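PDB 6UBC: Glyco_hydro_cc domain-containing protein, which probably binds beta-1,3-glucan oligosaccharides, as a subgroup VII member of glycoside hydrolase family 128. Local coordinates for residues A[285-295]-A[324-335]; A[306-316]-A[334-345]. All blocks are in the same frame, centred on the assembly; numbering follows the deposited sequence.

Contact 1 of 2, residues A[285-295]-A[324-335]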
loop_
_atom_site.group_PDB
_atom_site.type_symbol
_atom_site.label_atom_id
_atom_site.label_comp_id
_atom_site.label_asym_id
_atom_site.label_seq_id
_atom_site.Cartn_x
_atom_site.Cartn_y
_atom_site.Cartn_z
ATOM N N ILE A 285 3.998 -11.407 11.642
ATOM C CA ILE A 285 3.273 -11.260 12.933
ATOM C C ILE A 285 2.157 -12.321 13.020
ATOM O O ILE A 285 1.332 -12.426 12.118
ATOM C CB ILE A 285 2.700 -9.843 13.079
ATOM C CG1 ILE A 285 3.652 -8.751 12.587
ATOM C CG2 ILE A 285 2.277 -9.589 14.520
ATOM C CD1 ILE A 285 3.042 -7.364 12.567
ATOM N N ALA A 286 2.091 -13.064 14.124
ATOM C CA ALA A 286 0.949 -13.955 14.402
ATOM C C ALA A 286 -0.329 -13.100 14.487
ATOM O O ALA A 286 -0.305 -11.995 15.047
ATOM C CB ALA A 286 1.225 -14.716 15.684
ATOM N N VAL A 287 -1.435 -13.649 14.011
ATOM C CA VAL A 287 -2.737 -12.967 14.049
ATOM C C VAL A 287 -3.012 -12.355 15.411
ATOM O O VAL A 287 -3.372 -11.141 15.445
ATOM C CB VAL A 287 -3.875 -13.888 13.600
ATOM C CG1 VAL A 287 -5.236 -13.271 13.854
ATOM C CG2 VAL A 287 -3.717 -14.170 12.126
ATOM N N ALA A 288 -2.937 -13.133 16.485
ATOM C CA ALA A 288 -3.388 -12.644 17.793
ATOM C C ALA A 288 -2.516 -11.471 18.229
ATOM O O ALA A 288 -3.094 -10.511 18.838
ATOM C CB ALA A 288 -3.387 -13.758 18.835
ATOM N N ASP A 289 -1.198 -11.548 18.022
ATOM C CA ASP A 289 -0.272 -10.442 18.377
ATOM C C ASP A 289 -0.624 -9.213 17.528
ATOM O O ASP A 289 -0.617 -8.058 18.041
ATOM C CB ASP A 289 1.194 -10.807 18.172
ATOM C CG ASP A 289 1.559 -11.964 19.100
ATOM O OD1 ASP A 289 1.002 -11.999 20.167
ATOM O OD2 ASP A 289 2.296 -12.850 18.705
ATOM N N ALA A 290 -0.962 -9.439 16.252
ATOM C CA ALA A 290 -1.201 -8.266 15.378
ATOM C C ALA A 290 -2.497 -7.561 15.790
ATOM O O ALA A 290 -2.583 -6.280 15.726
ATOM C CB ALA A 290 -1.242 -8.696 13.950
ATOM N N ALA A 291 -3.503 -8.362 16.133
ATOM C CA ALA A 291 -4.829 -7.828 16.509
ATOM C C ALA A 291 -4.659 -6.912 17.724
ATOM O O ALA A 291 -5.168 -5.797 17.712
ATOM C CB ALA A 291 -5.780 -8.963 16.784
ATOM N N SER A 292 -3.975 -7.407 18.761
ATOM C CA SER A 292 -3.731 -6.654 20.008
ATOM C C SER A 292 -2.966 -5.356 19.688
ATOM O O SER A 292 -3.369 -4.309 20.213
ATOM C CB SER A 292 -3.033 -7.484 21.054
ATOM O OG SER A 292 -2.897 -6.633 22.203
ATOM N N LEU A 293 -1.946 -5.377 18.814
ATOM C CA LEU A 293 -1.137 -4.168 18.491
ATOM C C LEU A 293 -1.998 -3.156 17.723
ATOM O O LEU A 293 -1.924 -1.969 18.004
ATOM C CB LEU A 293 0.096 -4.589 17.698
ATOM C CG LEU A 293 1.046 -3.457 17.336
ATOM C CD1 LEU A 293 1.513 -2.756 18.589
ATOM C CD2 LEU A 293 2.260 -4.027 16.566
ATOM N N TRP A 294 -2.764 -3.651 16.743
ATOM C CA TRP A 294 -3.711 -2.841 15.969
ATOM C C TRP A 294 -4.627 -2.086 16.947
ATOM O O TRP A 294 -4.695 -0.850 16.896
ATOM C CB TRP A 294 -4.489 -3.769 15.032
ATOM C CG TRP A 294 -5.575 -3.022 14.326
ATOM C CD1 TRP A 294 -6.825 -2.837 14.812
ATOM C CD2 TRP A 294 -5.539 -2.391 13.028
ATOM N NE1 TRP A 294 -7.561 -2.123 13.912
ATOM C CE2 TRP A 294 -6.805 -1.825 12.816
ATOM C CE3 TRP A 294 -4.576 -2.267 12.005
ATOM C CZ2 TRP A 294 -7.132 -1.127 11.659
ATOM C CZ3 TRP A 294 -4.881 -1.567 10.860
ATOM C CH2 TRP A 294 -6.159 -1.014 10.684
ATOM N N ASP A 295 -5.230 -2.809 17.868
ATOM C CA ASP A 295 -6.231 -2.249 18.785
ATOM C C ASP A 295 -5.572 -1.254 19.746
ATOM O O ASP A 295 -6.141 -0.173 19.920
ATOM C CB ASP A 295 -7.010 -3.318 19.545
ATOM C CG ASP A 295 -8.159 -3.856 18.697
ATOM O OD1 ASP A 295 -8.705 -3.065 17.880
ATOM O OD2 ASP A 295 -8.449 -5.034 18.835
ATOM N N TRP A 324 -5.372 -15.291 7.302
ATOM C CA TRP A 324 -4.721 -14.358 8.252
ATOM C C TRP A 324 -5.645 -13.160 8.494
ATOM O O TRP A 324 -6.015 -12.880 9.666
ATOM C CB TRP A 324 -3.356 -13.911 7.730
ATOM C CG TRP A 324 -2.479 -13.278 8.770
ATOM C CD1 TRP A 324 -1.437 -13.855 9.458
ATOM C CD2 TRP A 324 -2.574 -11.930 9.243
ATOM N NE1 TRP A 324 -0.904 -12.940 10.345
ATOM C CE2 TRP A 324 -1.607 -11.770 10.268
ATOM C CE3 TRP A 324 -3.445 -10.879 8.983
ATOM C CZ2 TRP A 324 -1.519 -10.605 11.018
ATOM C CZ3 TRP A 324 -3.342 -9.723 9.722
ATOM C CH2 TRP A 324 -2.333 -9.573 10.668
ATOM N N LEU A 325 -5.982 -12.448 7.417
ATOM C CA LEU A 325 -6.792 -11.239 7.541
ATOM C C LEU A 325 -8.153 -11.597 8.124
ATOM O O LEU A 325 -8.746 -10.789 8.869
ATOM C CB LEU A 325 -6.963 -10.547 6.210
ATOM C CG LEU A 325 -7.444 -9.105 6.302
ATOM C CD1 LEU A 325 -6.496 -8.205 7.113
ATOM C CD2 LEU A 325 -7.650 -8.518 4.924
ATOM N N SER A 326 -8.721 -12.713 7.698
ATOM C CA SER A 326 -10.093 -13.069 8.150
ATOM C C SER A 326 -10.065 -13.317 9.654
ATOM O O SER A 326 -11.013 -12.872 10.354
ATOM C CB SER A 326 -10.686 -14.215 7.397
ATOM O OG SER A 326 -9.927 -15.416 7.521
ATOM N N ALA A 327 -9.060 -14.017 10.142
ATOM C CA ALA A 327 -8.961 -14.226 11.610
ATOM C C ALA A 327 -8.665 -12.904 12.308
ATOM O O ALA A 327 -9.224 -12.657 13.376
ATOM C CB ALA A 327 -7.939 -15.261 11.975
ATOM N N PHE A 328 -7.787 -12.084 11.766
ATOM C CA PHE A 328 -7.432 -10.756 12.323
ATOM C C PHE A 328 -8.709 -9.922 12.446
ATOM O O PHE A 328 -8.955 -9.277 13.464
ATOM C CB PHE A 328 -6.394 -10.087 11.404
ATOM C CG PHE A 328 -6.033 -8.651 11.685
ATOM C CD1 PHE A 328 -5.065 -8.327 12.646
ATOM C CD2 PHE A 328 -6.630 -7.597 10.984
ATOM C CE1 PHE A 328 -4.769 -6.998 12.927
ATOM C CE2 PHE A 328 -6.284 -6.287 11.245
ATOM C CZ PHE A 328 -5.362 -5.979 12.216
ATOM N N SER A 329 -9.544 -9.940 11.421
ATOM C CA SER A 329 -10.796 -9.151 11.364
ATOM C C SER A 329 -11.743 -9.583 12.477
ATOM O O SER A 329 -12.429 -8.695 13.064
ATOM C CB SER A 329 -11.457 -9.302 9.990
ATOM O OG SER A 329 -12.665 -8.514 9.889
ATOM N N SER A 330 -11.788 -10.880 12.737
ATOM C CA SER A 330 -12.587 -11.494 13.816
ATOM C C SER A 330 -12.110 -11.024 15.178
ATOM O O SER A 330 -12.986 -10.746 16.030
ATOM C CB SER A 330 -12.534 -12.970 13.743
ATOM O OG SER A 330 -13.256 -13.331 12.605
ATOM N N GLN A 331 -10.808 -10.898 15.370
ATOM C CA GLN A 331 -10.166 -10.617 16.693
ATOM C C GLN A 331 -10.048 -9.129 17.038
ATOM O O GLN A 331 -10.093 -8.828 18.200
ATOM C CB GLN A 331 -8.806 -11.283 16.733
ATOM C CG GLN A 331 -8.994 -12.809 16.640
ATOM C CD GLN A 331 -7.692 -13.582 16.737
ATOM O OE1 GLN A 331 -6.784 -13.197 17.475
ATOM N NE2 GLN A 331 -7.630 -14.702 16.019
ATOM N N ILE A 332 -9.971 -8.222 16.089
ATOM C CA ILE A 332 -9.843 -6.764 16.374
ATOM C C ILE A 332 -11.171 -6.210 16.873
ATOM O O ILE A 332 -12.224 -6.668 16.462
ATOM C CB ILE A 332 -9.308 -5.930 15.196
ATOM C CG1 ILE A 332 -10.183 -6.060 13.935
ATOM C CG2 ILE A 332 -7.902 -6.363 14.917
ATOM C CD1 ILE A 332 -9.578 -5.420 12.735
ATOM N N SER A 333 -11.078 -5.188 17.737
ATOM C CA SER A 333 -12.269 -4.508 18.292
ATOM C C SER A 333 -12.617 -3.305 17.445
ATOM O O SER A 333 -13.792 -2.900 17.448
ATOM C CB SER A 333 -12.085 -4.211 19.768
ATOM O OG SER A 333 -12.217 -5.455 20.494
ATOM N N THR A 334 -11.640 -2.649 16.852
ATOM C CA THR A 334 -11.867 -1.468 15.962
ATOM C C THR A 334 -11.511 -1.873 14.542
ATOM O O THR A 334 -10.330 -2.279 14.334
ATOM C CB THR A 334 -11.029 -0.261 16.387
ATOM O OG1 THR A 334 -11.517 0.092 17.684
ATOM C CG2 THR A 334 -11.104 0.892 15.407
ATOM N N SER A 335 -12.462 -1.860 13.613
ATOM C CA SER A 335 -12.184 -2.381 12.247
ATOM C C SER A 335 -11.422 -1.308 11.460
ATOM O O SER A 335 -11.279 -0.142 11.921
ATOM C CB SER A 335 -13.382 -2.932 11.478
ATOM O OG SER A 335 -12.908 -3.747 10.334
HETATM O O HOH W 1 -10.285 -7.234 20.425
HETATM O O HOH W 2 -9.957 -1.213 19.575
#
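Two neighbouring helices from the outer layer of the (beta/alpha) barrel meet here, and their mutual knobs-into-holes fit is carried by Val287 and Phe328. The axes of helices 287-295 and 324-331 approach to 9.0 Å and cross at -47°. Val287 divides its branches: CG2 lies over one face of the five-membered ring of Trp324, 3.5 Å from the centroid, whereas CG1, set anti to the backbone N (chi1 171°), settles among Ala327, Phe328 and Gln331. The same indole is fixed at its edge, where NE1 donates to Ile285 O (2.9 Å) in the ring plane. Phe328 enters between Ala290, Ala291 and Trp294, with CZ 3.6 Å from Trp294 CG in a T-shaped pair whose planes stand 83° apart. Trp294 in turn gives its NE1 proton to Thr334 O (2.8 Å). Beyond the end of helix 324-331, the Asp295 carboxylate collects two backbone N-H groups on its syn sides: Ser333 N meets OD2 at 2.9 Å and Thr334 N meets OD1 at 3.1 Å. Among the surrounding elements, Leu293 touches Phe272 and Trp324 touches Pro275, both in loops, while Leu325 packs against Tyr358 and Tyr362 of helix 348-362.

Contact 2 of 2, residues A[306-316]-A[334-345]; sequences SILISPSMCHQ and TSWDITNLHINK
Ser310 and Trp336 face each other in a beta-alpha-beta unit of the barrel, whose successive parallel strands, 307-309 and 339-345, are joined by a single backbone bridge between Ile309 and Ile338, where the chain enters strand 339-345. Ser310 CB lies over one face of the indole, 3.6 Å from the centroid of the five-membered ring. Its OG, turned between the backbone N and the carbonyl carbon (chi1 80°), accepts from Asn340 N at 2.9 Å and donates to Pro311 O. The side chain of Asn340 donates back: ND2 reaches Ser310 O at 2.9 Å, with that oxygen in the amide plane, while OD1 is held by Thr369. Asn340 is thus gripped at both ends of its amide, which fixes the flip of the group.

Farther along, Ser312 CB sits over the centre of the His342 ring, 3.3 Å from its centroid. The imidazole ND1 hydrogen-bonds to Glu274, which helps to fix the ring's rotation, while Ser312 CB covers one face. Toward the start of the strands, Asp337 OD2 takes Leu308 N on its anti lone pair at 2.9 Å in an almost straight bond (178°), and OD1 forms a salt bridge to Lys302. Leu308 O is doubly occupied, by Asp337 N and Ile338 N. Ile309 and Ile338 lie side by side, pointing the same way, and both pack on Trp367 of strand 366-375.

Past the regular pairing, Gln316 does with its side chain what a strand would do with its backbone. Its NE2 gives a hydrogen to Asn344 O at 3.0 Å, nearly in the amide plane, while OE1 receives Asn344 N at 2.9 Å from above its carbonyl plane.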
loop_
_atom_site.group_PDB
_atom_site.type_symbol
_atom_site.label_atom_id
_atom_site.label_comp_id
_atom_site.label_asym_id
_atom_site.label_seq_id
_atom_site.Cartn_x
_atom_site.Cartn_y
_atom_site.Cartn_z
ATOM N N SER A 306 -8.145 9.923 12.204
ATOM C CA SER A 306 -7.225 9.177 11.290
ATOM C C SER A 306 -8.058 8.161 10.510
ATOM O O SER A 306 -8.957 7.515 11.119
ATOM C CB SER A 306 -6.102 8.532 12.036
ATOM O OG SER A 306 -5.343 9.520 12.705
ATOM N N ILE A 307 -7.832 8.073 9.202
ATOM C CA ILE A 307 -8.386 6.984 8.361
ATOM C C ILE A 307 -7.496 5.730 8.528
ATOM O O ILE A 307 -6.244 5.856 8.327
ATOM C CB ILE A 307 -8.501 7.435 6.900
ATOM C CG1 ILE A 307 -9.577 8.497 6.713
ATOM C CG2 ILE A 307 -8.782 6.277 5.995
ATOM C CD1 ILE A 307 -9.406 9.294 5.454
ATOM N N LEU A 308 -8.093 4.573 8.863
ATOM C CA LEU A 308 -7.341 3.328 9.139
ATOM C C LEU A 308 -7.349 2.416 7.915
ATOM O O LEU A 308 -8.406 2.040 7.401
ATOM C CB LEU A 308 -7.906 2.588 10.312
ATOM C CG LEU A 308 -7.988 3.415 11.591
ATOM C CD1 LEU A 308 -8.320 2.478 12.723
ATOM C CD2 LEU A 308 -6.689 4.165 11.851
ATOM N N ILE A 309 -6.146 2.107 7.441
ATOM C CA ILE A 309 -5.942 1.192 6.303
ATOM C C ILE A 309 -5.413 -0.134 6.874
ATOM O O ILE A 309 -4.485 -0.138 7.654
ATOM C CB ILE A 309 -5.022 1.851 5.285
ATOM C CG1 ILE A 309 -5.716 3.107 4.736
ATOM C CG2 ILE A 309 -4.614 0.911 4.181
ATOM C CD1 ILE A 309 -4.866 4.354 4.884
ATOM N N SER A 310 -5.968 -1.244 6.437
ATOM C CA SER A 310 -5.733 -2.585 7.040
ATOM C C SER A 310 -4.279 -2.988 6.801
ATOM O O SER A 310 -3.577 -2.410 5.954
ATOM C CB SER A 310 -6.666 -3.608 6.447
ATOM O OG SER A 310 -6.251 -4.085 5.188
ATOM N N PRO A 311 -3.797 -4.041 7.509
ATOM C CA PRO A 311 -2.569 -4.700 7.074
ATOM C C PRO A 311 -2.707 -5.237 5.644
ATOM O O PRO A 311 -3.812 -5.513 5.172
ATOM C CB PRO A 311 -2.372 -5.889 8.047
ATOM C CG PRO A 311 -3.256 -5.505 9.252
ATOM C CD PRO A 311 -4.446 -4.778 8.618
ATOM N N SER A 312 -1.570 -5.387 4.976
ATOM C CA SER A 312 -1.478 -5.946 3.618
ATOM C C SER A 312 -1.181 -7.443 3.675
ATOM O O SER A 312 -0.190 -7.803 4.278
ATOM C CB SER A 312 -0.388 -5.244 2.821
ATOM O OG SER A 312 0.825 -5.119 3.580
ATOM N N MET A 313 -1.902 -8.233 2.882
ATOM C CA MET A 313 -1.612 -9.687 2.752
ATOM C C MET A 313 -0.634 -9.958 1.588
ATOM O O MET A 313 -0.958 -9.728 0.395
ATOM C CB MET A 313 -2.886 -10.506 2.563
ATOM C CG MET A 313 -3.838 -10.396 3.744
ATOM S SD MET A 313 -3.217 -10.903 5.370
ATOM C CE MET A 313 -2.617 -9.332 6.008
ATOM N N CYS A 314 0.460 -10.627 1.897
ATOM C CA CYS A 314 1.384 -11.073 0.812
ATOM C C CYS A 314 0.694 -12.158 -0.004
ATOM O O CYS A 314 1.050 -12.272 -1.163
ATOM C CB CYS A 314 2.731 -11.555 1.343
ATOM S SG CYS A 314 2.555 -13.058 2.316
ATOM N N HIS A 315 -0.251 -12.906 0.571
ATOM C CA HIS A 315 -0.886 -14.085 -0.097
ATOM C C HIS A 315 -1.951 -13.632 -1.100
ATOM O O HIS A 315 -2.519 -14.506 -1.744
ATOM C CB HIS A 315 -1.377 -15.113 0.884
ATOM C CG HIS A 315 -0.295 -15.852 1.584
ATOM N ND1 HIS A 315 0.230 -15.430 2.799
ATOM C CD2 HIS A 315 0.377 -16.993 1.221
ATOM C CE1 HIS A 315 1.192 -16.294 3.158
ATOM N NE2 HIS A 315 1.260 -17.297 2.249
ATOM N N GLN A 316 -2.240 -12.334 -1.209
ATOM C CA GLN A 316 -3.170 -11.777 -2.232
ATOM C C GLN A 316 -4.507 -12.527 -2.064
ATOM O O GLN A 316 -4.960 -12.709 -0.918
ATOM C CB GLN A 316 -2.557 -11.930 -3.634
ATOM C CG GLN A 316 -1.211 -11.220 -3.747
ATOM C CD GLN A 316 -0.760 -11.122 -5.183
ATOM O OE1 GLN A 316 -1.385 -10.375 -5.972
ATOM N NE2 GLN A 316 0.290 -11.902 -5.491
ATOM N N THR A 334 -11.640 -2.649 16.852
ATOM C CA THR A 334 -11.867 -1.468 15.962
ATOM C C THR A 334 -11.511 -1.873 14.542
ATOM O O THR A 334 -10.330 -2.279 14.334
ATOM C CB THR A 334 -11.029 -0.261 16.387
ATOM O OG1 THR A 334 -11.517 0.092 17.684
ATOM C CG2 THR A 334 -11.104 0.892 15.407
ATOM N N SER A 335 -12.462 -1.860 13.613
ATOM C CA SER A 335 -12.184 -2.381 12.247
ATOM C C SER A 335 -11.422 -1.308 11.460
ATOM O O SER A 335 -11.279 -0.142 11.921
ATOM C CB SER A 335 -13.382 -2.932 11.478
ATOM O OG SER A 335 -12.908 -3.747 10.334
ATOM N N TRP A 336 -10.981 -1.679 10.279
ATOM C CA TRP A 336 -10.342 -0.716 9.377
ATOM C C TRP A 336 -11.416 0.005 8.552
ATOM O O TRP A 336 -12.563 -0.539 8.430
ATOM C CB TRP A 336 -9.320 -1.404 8.499
ATOM C CG TRP A 336 -9.859 -2.504 7.629
ATOM C CD1 TRP A 336 -10.349 -2.349 6.369
ATOM C CD2 TRP A 336 -9.805 -3.906 7.877
ATOM N NE1 TRP A 336 -10.637 -3.556 5.837
ATOM C CE2 TRP A 336 -10.283 -4.541 6.727
ATOM C CE3 TRP A 336 -9.372 -4.691 8.934
ATOM C CZ2 TRP A 336 -10.394 -5.915 6.645
ATOM C CZ3 TRP A 336 -9.494 -6.062 8.850
ATOM C CH2 TRP A 336 -10.024 -6.659 7.722
ATOM N N ASP A 337 -11.021 1.133 7.962
ATOM C CA ASP A 337 -11.890 1.889 7.021
ATOM C C ASP A 337 -11.666 1.399 5.591
ATOM O O ASP A 337 -12.614 1.366 4.809
ATOM C CB ASP A 337 -11.603 3.374 7.154
ATOM C CG ASP A 337 -11.849 3.905 8.524
ATOM O OD1 ASP A 337 -12.945 3.723 8.976
ATOM O OD2 ASP A 337 -10.959 4.511 9.103
ATOM N N ILE A 338 -10.403 1.096 5.271
ATOM C CA ILE A 338 -9.900 0.837 3.891
ATOM C C ILE A 338 -9.114 -0.479 3.873
ATOM O O ILE A 338 -8.229 -0.633 4.698
ATOM C CB ILE A 338 -9.106 2.037 3.360
ATOM C CG1 ILE A 338 -10.031 3.254 3.178
ATOM C CG2 ILE A 338 -8.375 1.678 2.079
ATOM C CD1 ILE A 338 -9.299 4.486 2.843
ATOM N N THR A 339 -9.501 -1.383 2.976
ATOM C CA THR A 339 -8.875 -2.713 2.818
ATOM C C THR A 339 -7.618 -2.476 1.964
ATOM O O THR A 339 -7.695 -1.860 0.901
ATOM C CB THR A 339 -9.797 -3.751 2.190
ATOM O OG1 THR A 339 -11.025 -3.740 2.919
ATOM C CG2 THR A 339 -9.180 -5.131 2.228
ATOM N N ASN A 340 -6.496 -2.968 2.471
ATOM C CA ASN A 340 -5.153 -2.760 1.908
ATOM C C ASN A 340 -4.793 -3.957 1.056
ATOM O O ASN A 340 -4.685 -5.079 1.651
ATOM C CB ASN A 340 -4.154 -2.626 3.061
ATOM C CG ASN A 340 -2.738 -2.305 2.646
ATOM O OD1 ASN A 340 -2.419 -2.344 1.467
ATOM N ND2 ASN A 340 -1.879 -2.006 3.640
ATOM N N LEU A 341 -4.488 -3.756 -0.224
ATOM C CA LEU A 341 -4.023 -4.840 -1.102
ATOM C C LEU A 341 -2.570 -4.589 -1.531
ATOM O O LEU A 341 -2.182 -3.418 -1.813
ATOM C CB LEU A 341 -4.888 -4.917 -2.369
ATOM C CG LEU A 341 -6.165 -5.745 -2.245
ATOM C CD1 LEU A 341 -7.044 -5.258 -1.123
ATOM C CD2 LEU A 341 -6.935 -5.765 -3.598
ATOM N N HIS A 342 -1.874 -5.703 -1.737
ATOM C CA HIS A 342 -0.609 -5.807 -2.501
ATOM C C HIS A 342 -0.974 -6.659 -3.702
ATOM O O HIS A 342 -1.439 -7.797 -3.524
ATOM C CB HIS A 342 0.489 -6.444 -1.616
ATOM C CG HIS A 342 1.050 -5.450 -0.666
ATOM N ND1 HIS A 342 2.095 -5.756 0.155
ATOM C CD2 HIS A 342 0.668 -4.193 -0.406
ATOM C CE1 HIS A 342 2.318 -4.706 0.904
ATOM N NE2 HIS A 342 1.457 -3.703 0.603
ATOM N N ILE A 343 -0.765 -6.110 -4.898
ATOM C CA ILE A 343 -1.095 -6.850 -6.130
ATOM C C ILE A 343 0.198 -7.156 -6.869
ATOM O O ILE A 343 0.865 -6.211 -7.333
ATOM C CB ILE A 343 -2.094 -6.059 -6.961
ATOM C CG1 ILE A 343 -3.400 -5.888 -6.181
ATOM C CG2 ILE A 343 -2.390 -6.747 -8.274
ATOM C CD1 ILE A 343 -4.480 -5.142 -6.962
ATOM N N ASN A 344 0.513 -8.437 -6.954
ATOM C CA ASN A 344 1.738 -8.913 -7.660
ATOM C C ASN A 344 1.221 -9.919 -8.683
ATOM O O ASN A 344 1.037 -11.079 -8.308
ATOM C CB ASN A 344 2.756 -9.474 -6.672
ATOM C CG ASN A 344 3.247 -8.344 -5.770
ATOM O OD1 ASN A 344 3.908 -7.447 -6.257
ATOM N ND2 ASN A 344 3.041 -8.481 -4.466
ATOM N N LYS A 345 0.950 -9.413 -9.881
ATOM C CA LYS A 345 0.278 -10.178 -10.939
ATOM C C LYS A 345 0.897 -9.789 -12.269
ATOM O O LYS A 345 1.615 -8.810 -12.308
ATOM C CB LYS A 345 -1.217 -9.891 -10.893
ATOM C CG LYS A 345 -1.956 -10.394 -9.653
ATOM C CD LYS A 345 -1.959 -11.911 -9.450
ATOM C CE LYS A 345 -2.888 -12.227 -8.315
ATOM N NZ LYS A 345 -2.975 -13.671 -8.031
HETATM O O HOH W 3 -11.745 6.986 10.222
HETATM O O HOH W 4 0.949 -2.499 4.431
HETATM O O HOH W 5 -3.079 -8.245 -0.625
HETATM O O HOH W 6 -4.620 -7.714 1.613
HETATM O O HOH W 7 2.628 -10.872 -2.945
#

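Overall arrangement
The two contacts interlock along the chain: helix 287-298 leads into strand 307-309, helix 324-331 into strand 339-345, and Thr334 and Ser335 belong to both. Contact 1 joins two helices of the outer layer, contact 2 the strands and adjoining loops beneath them, their centres about 12 Å apart. Direct packing joins them: Trp324 CE3 lies 3.5 Å from Met313 CE, Phe328 CE2 is 3.5 Å from Pro311 CD, and Trp294 CZ3 is 3.5 Å from Ile309 O. The centre of contact 2 lies about 7 Å from the centre of the chain, and that of contact 1 about 18 Å from it. Ser312 and His342 adjoin Glu274, toward the C-terminal strand ends where barrels of this kind usually bind sugar.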